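RagB/SusD domain protein (Flavobacterium johnsoniae, PDB 5J5U) binds chitin and, as a SusD-like protein encoded in a chitin utilization locus, probably captures chitin chains at the bacterial surface for uptake. Local coordinates at residues A[100-105]-A[155-160]; A[279-284]-A[320-325]; A[360-365]-A[388-393]. One frame throughout, in Å; residues are numbered along the deposited sequence.

Contact 1: A[100-105]-A[155-160]; sequences MNAVAK and DESFTQ
Asn101 meets Gln160 amide to amide: Gln160 NE2 donates a nearly straight bond of 2.9 Å to Asn101 OD1, and the two amide planes lie only 16° apart. The extended Gln160 chain, its CG anti to the backbone N (chi1 168°), reaches across to helix 98-119, where the same NE2 also bonds to the carbonyl of Ser98. That double grip on NE2 should limit the amide's rotation. At the next residue, Ala102 CB points at the other helix and lies 4.2 Å from Ser157 CB. Here the backbones come nearest, 4.9 Å between Ala102 CA and Ser157 CA. Lys105 bends at chi3, passes its CE by Ser157 OG at 3.4 Å, and brings NZ to Gln160 OE1 at a modelled separation too short to be taken literally; a weak bond joins NZ to Asn101 OD1. Ser157 OG itself bonds to the Asp153 carbonyl in its own helix. The segments form an antiparallel helix pair, axes 150° and 9.0 Å apart, in a largely alpha-helical SusD-like protein of the TPR clan. Helix 66-90 packs against Asn101, Ala104 and Lys105 through Ile87 and Ile88, while helix 178-195 meets Val103 through Trp181 and Phe158 through Asn186.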
loop_
_atom_site.group_PDB
_atom_site.type_symbol
_atom_site.label_atom_id
_atom_site.label_comp_id
_atom_site.label_asym_id
_atom_site.label_seq_id
_atom_site.Cartn_x
_atom_site.Cartn_y
_atom_site.Cartn_z
ATOM N N MET A 100 18.225 15.503 9.805
ATOM C CA MET A 100 16.936 15.207 10.411
ATOM C C MET A 100 15.857 15.916 9.611
ATOM O O MET A 100 14.819 15.333 9.301
ATOM C CB MET A 100 16.879 15.635 11.867
ATOM C CG MET A 100 15.645 15.123 12.579
ATOM S SD MET A 100 15.869 13.491 13.325
ATOM C CE MET A 100 17.052 13.915 14.613
ATOM N N ASN A 101 16.132 17.174 9.270
ATOM C CA ASN A 101 15.215 17.987 8.493
ATOM C C ASN A 101 14.829 17.284 7.198
ATOM O O ASN A 101 13.675 17.304 6.788
ATOM C CB ASN A 101 15.840 19.353 8.205
ATOM C CG ASN A 101 14.927 20.265 7.423
ATOM O OD1 ASN A 101 15.006 20.331 6.197
ATOM N ND2 ASN A 101 14.063 20.992 8.129
ATOM N N ALA A 102 15.805 16.664 6.560
ATOM C CA ALA A 102 15.548 15.933 5.335
ATOM C C ALA A 102 14.698 14.687 5.635
ATOM O O ALA A 102 13.696 14.422 4.945
ATOM C CB ALA A 102 16.857 15.552 4.654
ATOM N N VAL A 103 15.077 13.946 6.680
ATOM C CA VAL A 103 14.365 12.722 7.030
ATOM C C VAL A 103 12.881 13.038 7.295
ATOM O O VAL A 103 11.980 12.429 6.702
ATOM C CB VAL A 103 15.016 12.023 8.254
ATOM C CG1 VAL A 103 14.064 11.024 8.878
ATOM C CG2 VAL A 103 16.313 11.325 7.843
ATOM N N ALA A 104 12.644 14.025 8.149
ATOM C CA ALA A 104 11.306 14.462 8.434
ATOM C C ALA A 104 10.564 14.786 7.143
ATOM O O ALA A 104 9.414 14.390 6.983
ATOM C CB ALA A 104 11.327 15.657 9.355
ATOM N N LYS A 105 11.220 15.475 6.214
ATOM C CA LYS A 105 10.542 15.858 4.965
ATOM C C LYS A 105 10.140 14.617 4.162
ATOM O O LYS A 105 9.012 14.546 3.625
ATOM C CB LYS A 105 11.419 16.789 4.114
ATOM C CG LYS A 105 11.196 18.273 4.429
ATOM C CD LYS A 105 12.109 19.188 3.626
ATOM C CE LYS A 105 13.558 18.768 3.778
ATOM N NZ LYS A 105 14.492 19.753 3.202
ATOM N N ASP A 155 13.405 15.226 -4.157
ATOM C CA ASP A 155 14.605 15.649 -4.865
ATOM C C ASP A 155 15.580 16.377 -3.923
ATOM O O ASP A 155 16.734 15.928 -3.670
ATOM C CB ASP A 155 14.208 16.547 -6.026
ATOM C CG ASP A 155 15.391 17.046 -6.806
ATOM O OD1 ASP A 155 15.762 16.388 -7.806
ATOM O OD2 ASP A 155 15.951 18.095 -6.408
ATOM N N GLU A 156 15.086 17.464 -3.346
ATOM C CA GLU A 156 15.919 18.269 -2.470
ATOM C C GLU A 156 16.374 17.523 -1.231
ATOM O O GLU A 156 17.459 17.787 -0.733
ATOM C CB GLU A 156 15.188 19.537 -2.057
ATOM C CG GLU A 156 14.911 20.453 -3.219
ATOM C CD GLU A 156 14.123 21.664 -2.810
ATOM O OE1 GLU A 156 13.803 21.785 -1.609
ATOM O OE2 GLU A 156 13.851 22.508 -3.688
ATOM N N SER A 157 15.552 16.607 -0.724
ATOM C CA SER A 157 15.907 15.870 0.487
ATOM C C SER A 157 16.977 14.832 0.212
ATOM O O SER A 157 17.828 14.573 1.063
ATOM C CB SER A 157 14.682 15.216 1.095
ATOM O OG SER A 157 13.827 16.230 1.584
ATOM N N PHE A 158 16.925 14.244 -0.980
ATOM C CA PHE A 158 17.990 13.371 -1.433
ATOM C C PHE A 158 19.310 14.126 -1.445
ATOM O O PHE A 158 20.301 13.678 -0.861
ATOM C CB PHE A 158 17.713 12.824 -2.827
ATOM C CG PHE A 158 18.879 12.094 -3.416
ATOM C CD1 PHE A 158 19.227 10.835 -2.958
ATOM C CD2 PHE A 158 19.655 12.680 -4.402
ATOM C CE1 PHE A 158 20.320 10.163 -3.498
ATOM C CE2 PHE A 158 20.741 12.016 -4.941
ATOM C CZ PHE A 158 21.075 10.759 -4.489
ATOM N N THR A 159 19.312 15.268 -2.127
ATOM C CA THR A 159 20.519 16.086 -2.210
ATOM C C THR A 159 20.990 16.604 -0.830
ATOM O O THR A 159 22.187 16.725 -0.571
ATOM C CB THR A 159 20.282 17.249 -3.183
ATOM O OG1 THR A 159 19.971 16.711 -4.480
ATOM C CG2 THR A 159 21.504 18.158 -3.272
ATOM N N GLN A 160 20.046 16.890 0.059
ATOM C CA GLN A 160 20.341 17.524 1.342
ATOM C C GLN A 160 20.972 16.569 2.362
ATOM O O GLN A 160 21.790 16.986 3.183
ATOM C CB GLN A 160 19.057 18.134 1.894
ATOM C CG GLN A 160 19.085 18.600 3.331
ATOM C CD GLN A 160 17.791 19.316 3.714
ATOM O OE1 GLN A 160 17.005 19.704 2.845
ATOM N NE2 GLN A 160 17.560 19.482 5.012
#

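Contact 2: A[279-284]-A[320-325]; sequences LATPKT and GIQPYL
Gly320 N is held by Thr281 twice: it donates to Thr281 O at 3.1 Å and, through a weak, bent bond, to Thr281 OG1 at 3.0 Å. A chi1 of 66° sets the hydroxyl there, between the backbone N and the carbonyl carbon. Thr281 N returns a bond to Gly320 O, approaching from above that carbonyl plane, and completes an antiparallel hydrogen-bonded pair. Beside it Ala280 and Ile321 form the non-hydrogen-bonded pair, Ala280 CA making a CA-H...O contact with Gly320 O. A straight bond, 168° at the hydrogen, then ties Gln322 N to Leu279 O. The Gln322 chain bends at chi2, laying CG 3.4 Å from Leu279 O and its amide beside the Thr281 methyl, while NE2 bonds to the carbonyl of Lys277. With an alanine in its place, the Lys277 carbonyl would probably lose this donor and one side of the Thr281 methyl its cover. Leu325 CD1 lies beside Leu279 O, at 3.6 Å. Strand 280-281 follows directly on helix 276-279, and strand 320-321 returns to pair with it after a long loop; Leu279 and Ile321 both touch Phe260 of strand 259-260, and helix 262-270 packs on Leu279 and Ala280 through Leu268 and Ile265.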
loop_
_atom_site.group_PDB
_atom_site.type_symbol
_atom_site.label_atom_id
_atom_site.label_comp_id
_atom_site.label_asym_id
_atom_site.label_seq_id
_atom_site.Cartn_x
_atom_site.Cartn_y
_atom_site.Cartn_z
ATOM N N LEU A 279 2.042 -17.980 2.522
ATOM C CA LEU A 279 0.943 -17.070 2.872
ATOM C C LEU A 279 -0.283 -17.802 3.430
ATOM O O LEU A 279 -0.845 -17.390 4.436
ATOM C CB LEU A 279 0.517 -16.237 1.643
ATOM C CG LEU A 279 1.518 -15.239 1.066
ATOM C CD1 LEU A 279 1.082 -14.734 -0.301
ATOM C CD2 LEU A 279 1.726 -14.088 2.017
ATOM N N ALA A 280 -0.702 -18.876 2.760
ATOM C CA ALA A 280 -1.966 -19.544 3.082
ATOM C C ALA A 280 -1.809 -20.846 3.891
ATOM O O ALA A 280 -0.899 -21.641 3.659
ATOM C CB ALA A 280 -2.721 -19.838 1.810
ATOM N N THR A 281 -2.732 -21.071 4.814
ATOM C CA THR A 281 -2.827 -22.339 5.495
ATOM C C THR A 281 -3.766 -23.242 4.698
ATOM O O THR A 281 -4.725 -22.760 4.078
ATOM C CB THR A 281 -3.363 -22.182 6.907
ATOM O OG1 THR A 281 -4.718 -21.725 6.848
ATOM C CG2 THR A 281 -2.509 -21.209 7.706
ATOM N N PRO A 282 -3.498 -24.556 4.704
ATOM C CA PRO A 282 -4.294 -25.496 3.897
ATOM C C PRO A 282 -5.718 -25.670 4.421
ATOM O O PRO A 282 -5.959 -25.405 5.589
ATOM C CB PRO A 282 -3.507 -26.807 4.024
ATOM C CG PRO A 282 -2.777 -26.683 5.350
ATOM C CD PRO A 282 -2.420 -25.229 5.461
ATOM N N LYS A 283 -6.650 -26.095 3.571
ATOM C CA LYS A 283 -7.990 -26.458 4.041
ATOM C C LYS A 283 -7.910 -27.638 5.019
ATOM O O LYS A 283 -7.037 -28.504 4.883
ATOM C CB LYS A 283 -8.895 -26.828 2.862
ATOM C CG LYS A 283 -9.100 -25.733 1.839
ATOM C CD LYS A 283 -9.535 -26.325 0.490
ATOM C CE LYS A 283 -10.736 -27.258 0.622
ATOM N NZ LYS A 283 -11.119 -27.781 -0.716
ATOM N N THR A 284 -8.811 -27.685 5.999
ATOM C CA THR A 284 -8.858 -28.830 6.907
ATOM C C THR A 284 -10.126 -29.629 6.668
ATOM O O THR A 284 -10.182 -30.823 6.953
ATOM C CB THR A 284 -8.811 -28.421 8.379
ATOM O OG1 THR A 284 -9.954 -27.612 8.690
ATOM C CG2 THR A 284 -7.531 -27.670 8.684
ATOM N N GLY A 320 -6.743 -20.550 5.005
ATOM C CA GLY A 320 -6.634 -19.472 5.969
ATOM C C GLY A 320 -5.347 -18.669 5.820
ATOM O O GLY A 320 -4.681 -18.700 4.791
ATOM N N ILE A 321 -5.005 -17.918 6.856
ATOM C CA ILE A 321 -3.827 -17.078 6.796
ATOM C C ILE A 321 -2.819 -17.565 7.811
ATOM O O ILE A 321 -3.178 -17.823 8.958
ATOM C CB ILE A 321 -4.175 -15.600 7.048
ATOM C CG1 ILE A 321 -5.084 -15.082 5.925
ATOM C CG2 ILE A 321 -2.901 -14.770 7.170
ATOM C CD1 ILE A 321 -5.753 -13.743 6.220
ATOM N N GLN A 322 -1.568 -17.705 7.378
ATOM C CA GLN A 322 -0.520 -18.203 8.259
ATOM C C GLN A 322 -0.430 -17.311 9.481
ATOM O O GLN A 322 -0.451 -16.080 9.367
ATOM C CB GLN A 322 0.829 -18.277 7.538
ATOM C CG GLN A 322 0.937 -19.401 6.492
ATOM C CD GLN A 322 1.261 -20.764 7.115
ATOM O OE1 GLN A 322 1.195 -20.935 8.335
ATOM N NE2 GLN A 322 1.627 -21.732 6.273
ATOM N N PRO A 323 -0.354 -17.940 10.661
ATOM C CA PRO A 323 -0.419 -17.280 11.977
ATOM C C PRO A 323 0.646 -16.204 12.174
ATOM O O PRO A 323 0.363 -15.193 12.812
ATOM C CB PRO A 323 -0.203 -18.433 12.967
ATOM C CG PRO A 323 -0.556 -19.687 12.184
ATOM C CD PRO A 323 -0.235 -19.407 10.757
ATOM N N TYR A 324 1.843 -16.403 11.627
ATOM C CA TYR A 324 2.937 -15.454 11.860
ATOM C C TYR A 324 2.649 -14.104 11.173
ATOM O O TYR A 324 3.216 -13.056 11.535
ATOM C CB TYR A 324 4.284 -16.052 11.391
ATOM C CG TYR A 324 4.260 -16.761 10.033
ATOM C CD1 TYR A 324 4.128 -18.147 9.947
ATOM C CD2 TYR A 324 4.400 -16.051 8.848
ATOM C CE1 TYR A 324 4.114 -18.796 8.724
ATOM C CE2 TYR A 324 4.393 -16.697 7.605
ATOM C CZ TYR A 324 4.249 -18.066 7.559
ATOM O OH TYR A 324 4.230 -18.706 6.345
ATOM N N LEU A 325 1.747 -14.133 10.193
ATOM C CA LEU A 325 1.327 -12.912 9.503
ATOM C C LEU A 325 0.343 -12.074 10.328
ATOM O O LEU A 325 0.066 -10.942 9.975
ATOM C CB LEU A 325 0.704 -13.252 8.151
ATOM C CG LEU A 325 1.577 -14.057 7.202
ATOM C CD1 LEU A 325 0.763 -14.613 6.020
ATOM C CD2 LEU A 325 2.721 -13.187 6.729
#

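Contact 3: A[360-365]-A[388-393]; sequences FYKKGV and YVNAKP
In Val365 the CG1 branch, and in Tyr388 the ring carbon CG, each stand opposite the backbone N (chi1 177° and 171°), and these torsions carry the valine methyl to the tyrosine ring. Val365 CG1 arrives at the ring edge, near its plane, 3.5 Å from Tyr388 CE2, and the two side chains cross at about a right angle. The same Val365 CG1 also touches Val389 CG2, at 4.0 Å. Val389 thus sits across from two residues of helix 357-371, for its other branch, CG1, lies against the aliphatic part of Lys362, closest at Lys362 CG with 3.6 Å. Lys362 is extended beyond CG and runs on past the valine toward the end of helix 382-391. Its NZ stops 4.1 Å from Asn390 OD1, too long for a bond, and its CE comes to 4.5 Å from Pro393 CB.

The edge of the Tyr361 ring, at CE2, borders the chain leaving that helix, 4.1 Å from Lys392 O. One face of this ring carries Val365 CG2 from the next turn of its own helix. No hydrogen bond spans the two segments, and the polar ends look elsewhere, Lys392 NZ to Asn271 and Tyr388 OH weakly to Asp273 and Gln406. Gln406 of helix 399-410 touches both Tyr361 and Val365, so a third helix closes the buried side, while Asn390 and Pro393 lie at the exposed margin. This is plain helix-helix packing between two successive helices, 357-371 and 382-391, in the mostly helical SusD-like fold.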
loop_
_atom_site.group_PDB
_atom_site.type_symbol
_atom_site.label_atom_id
_atom_site.label_comp_id
_atom_site.label_asym_id
_atom_site.label_seq_id
_atom_site.Cartn_x
_atom_site.Cartn_y
_atom_site.Cartn_z
ATOM N N PHE A 360 14.326 -6.558 -14.861
ATOM C CA PHE A 360 13.726 -5.837 -13.741
ATOM C C PHE A 360 12.559 -6.632 -13.138
ATOM O O PHE A 360 12.444 -6.774 -11.929
ATOM C CB PHE A 360 13.219 -4.467 -14.199
ATOM C CG PHE A 360 14.280 -3.399 -14.277
ATOM C CD1 PHE A 360 15.130 -3.162 -13.203
ATOM C CD2 PHE A 360 14.399 -2.605 -15.415
ATOM C CE1 PHE A 360 16.088 -2.166 -13.262
ATOM C CE2 PHE A 360 15.350 -1.608 -15.483
ATOM C CZ PHE A 360 16.203 -1.391 -14.405
ATOM N N TYR A 361 11.711 -7.158 -14.012
ATOM C CA TYR A 361 10.567 -7.965 -13.615
ATOM C C TYR A 361 11.002 -9.182 -12.800
ATOM O O TYR A 361 10.446 -9.453 -11.719
ATOM C CB TYR A 361 9.798 -8.396 -14.855
ATOM C CG TYR A 361 8.572 -9.231 -14.588
ATOM C CD1 TYR A 361 7.398 -8.649 -14.121
ATOM C CD2 TYR A 361 8.567 -10.599 -14.854
ATOM C CE1 TYR A 361 6.266 -9.414 -13.897
ATOM C CE2 TYR A 361 7.450 -11.369 -14.636
ATOM C CZ TYR A 361 6.302 -10.780 -14.156
ATOM O OH TYR A 361 5.188 -11.565 -13.947
ATOM N N LYS A 362 11.991 -9.909 -13.321
ATOM C CA LYS A 362 12.480 -11.113 -12.661
ATOM C C LYS A 362 13.005 -10.784 -11.278
ATOM O O LYS A 362 12.672 -11.464 -10.292
ATOM C CB LYS A 362 13.578 -11.768 -13.496
ATOM C CG LYS A 362 13.074 -12.419 -14.780
ATOM C CD LYS A 362 14.222 -12.867 -15.676
ATOM C CE LYS A 362 13.719 -13.677 -16.849
ATOM N NZ LYS A 362 14.862 -14.251 -17.612
ATOM N N LYS A 363 13.798 -9.717 -11.203
ATOM C CA LYS A 363 14.370 -9.301 -9.925
ATOM C C LYS A 363 13.261 -8.904 -8.942
ATOM O O LYS A 363 13.347 -9.182 -7.736
ATOM C CB LYS A 363 15.338 -8.127 -10.129
ATOM C CG LYS A 363 16.628 -8.488 -10.863
ATOM C CD LYS A 363 17.456 -7.248 -11.210
ATOM C CE LYS A 363 18.568 -7.581 -12.206
ATOM N NZ LYS A 363 19.362 -6.391 -12.643
ATOM N N GLY A 364 12.204 -8.292 -9.469
ATOM C CA GLY A 364 11.058 -7.920 -8.654
ATOM C C GLY A 364 10.330 -9.122 -8.064
ATOM O O GLY A 364 10.032 -9.148 -6.868
ATOM N N VAL A 365 10.030 -10.114 -8.901
ATOM C CA VAL A 365 9.326 -11.302 -8.430
ATOM C C VAL A 365 10.138 -12.058 -7.379
ATOM O O VAL A 365 9.597 -12.508 -6.348
ATOM C CB VAL A 365 8.974 -12.254 -9.584
ATOM C CG1 VAL A 365 8.316 -13.497 -9.030
ATOM C CG2 VAL A 365 8.053 -11.567 -10.589
ATOM N N TYR A 388 10.283 -20.905 -11.078
ATOM C CA TYR A 388 9.061 -20.119 -11.284
ATOM C C TYR A 388 9.292 -18.909 -12.173
ATOM O O TYR A 388 8.556 -18.690 -13.134
ATOM C CB TYR A 388 8.505 -19.675 -9.931
ATOM C CG TYR A 388 7.360 -18.677 -9.966
ATOM C CD1 TYR A 388 6.106 -19.028 -10.465
ATOM C CD2 TYR A 388 7.521 -17.397 -9.444
ATOM C CE1 TYR A 388 5.062 -18.124 -10.466
ATOM C CE2 TYR A 388 6.475 -16.489 -9.439
ATOM C CZ TYR A 388 5.253 -16.856 -9.944
ATOM O OH TYR A 388 4.222 -15.941 -9.928
ATOM N N VAL A 389 10.318 -18.129 -11.838
ATOM C CA VAL A 389 10.683 -16.929 -12.590
ATOM C C VAL A 389 10.980 -17.258 -14.055
ATOM O O VAL A 389 10.567 -16.534 -14.970
ATOM C CB VAL A 389 11.898 -16.231 -11.955
ATOM C CG1 VAL A 389 12.781 -15.599 -13.026
ATOM C CG2 VAL A 389 11.441 -15.190 -10.936
ATOM N N ASN A 390 11.691 -18.362 -14.279
ATOM C CA ASN A 390 12.078 -18.718 -15.640
ATOM C C ASN A 390 10.956 -19.401 -16.428
ATOM O O ASN A 390 10.955 -19.364 -17.656
ATOM C CB ASN A 390 13.332 -19.601 -15.601
ATOM C CG ASN A 390 14.565 -18.833 -15.136
ATOM O OD1 ASN A 390 14.682 -17.622 -15.354
ATOM N ND2 ASN A 390 15.480 -19.530 -14.469
ATOM N N ALA A 391 10.003 -20.013 -15.727
ATOM C CA ALA A 391 8.873 -20.671 -16.394
ATOM C C ALA A 391 7.778 -19.690 -16.808
ATOM O O ALA A 391 6.985 -19.982 -17.709
ATOM C CB ALA A 391 8.283 -21.741 -15.502
ATOM N N LYS A 392 7.753 -18.526 -16.163
ATOM C CA LYS A 392 6.762 -17.504 -16.468
ATOM C C LYS A 392 7.410 -16.123 -16.489
ATOM O O LYS A 392 7.270 -15.349 -15.539
ATOM C CB LYS A 392 5.604 -17.556 -15.455
ATOM C CG LYS A 392 4.229 -17.439 -16.117
ATOM C CD LYS A 392 3.433 -18.748 -16.023
ATOM C CE LYS A 392 2.004 -18.601 -16.591
ATOM N NZ LYS A 392 1.164 -19.833 -16.381
ATOM N N PRO A 393 8.116 -15.806 -17.590
ATOM C CA PRO A 393 8.816 -14.526 -17.741
ATOM C C PRO A 393 7.860 -13.445 -18.206
ATOM O O PRO A 393 6.707 -13.756 -18.521
ATOM C CB PRO A 393 9.846 -14.826 -18.823
ATOM C CG PRO A 393 9.099 -15.791 -19.718
ATOM C CD PRO A 393 8.242 -16.639 -18.804
#

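The three contacts follow one another along the chain without overlap: contact 1 comes first, then contact 2, then contact 3. All lie in the SusD-like part of the chain, yet none touches another. Contacts 1 and 2 are on opposite sides of the chain's centre, 40 Å apart between centres; contacts 1 and 3 lie 34 Å apart between centres, and contacts 2 and 3 are closer, about 10 Å between nearest atoms. Contacts 1 and 3 each join two helices, 98-119 with 143-160 and 357-371 with 382-391, whereas contact 2 is a small two-stranded sheet. They thus fasten separate outer parts of a largely helical, single-chain protein, bringing together segments some 20 to 50 residues apart.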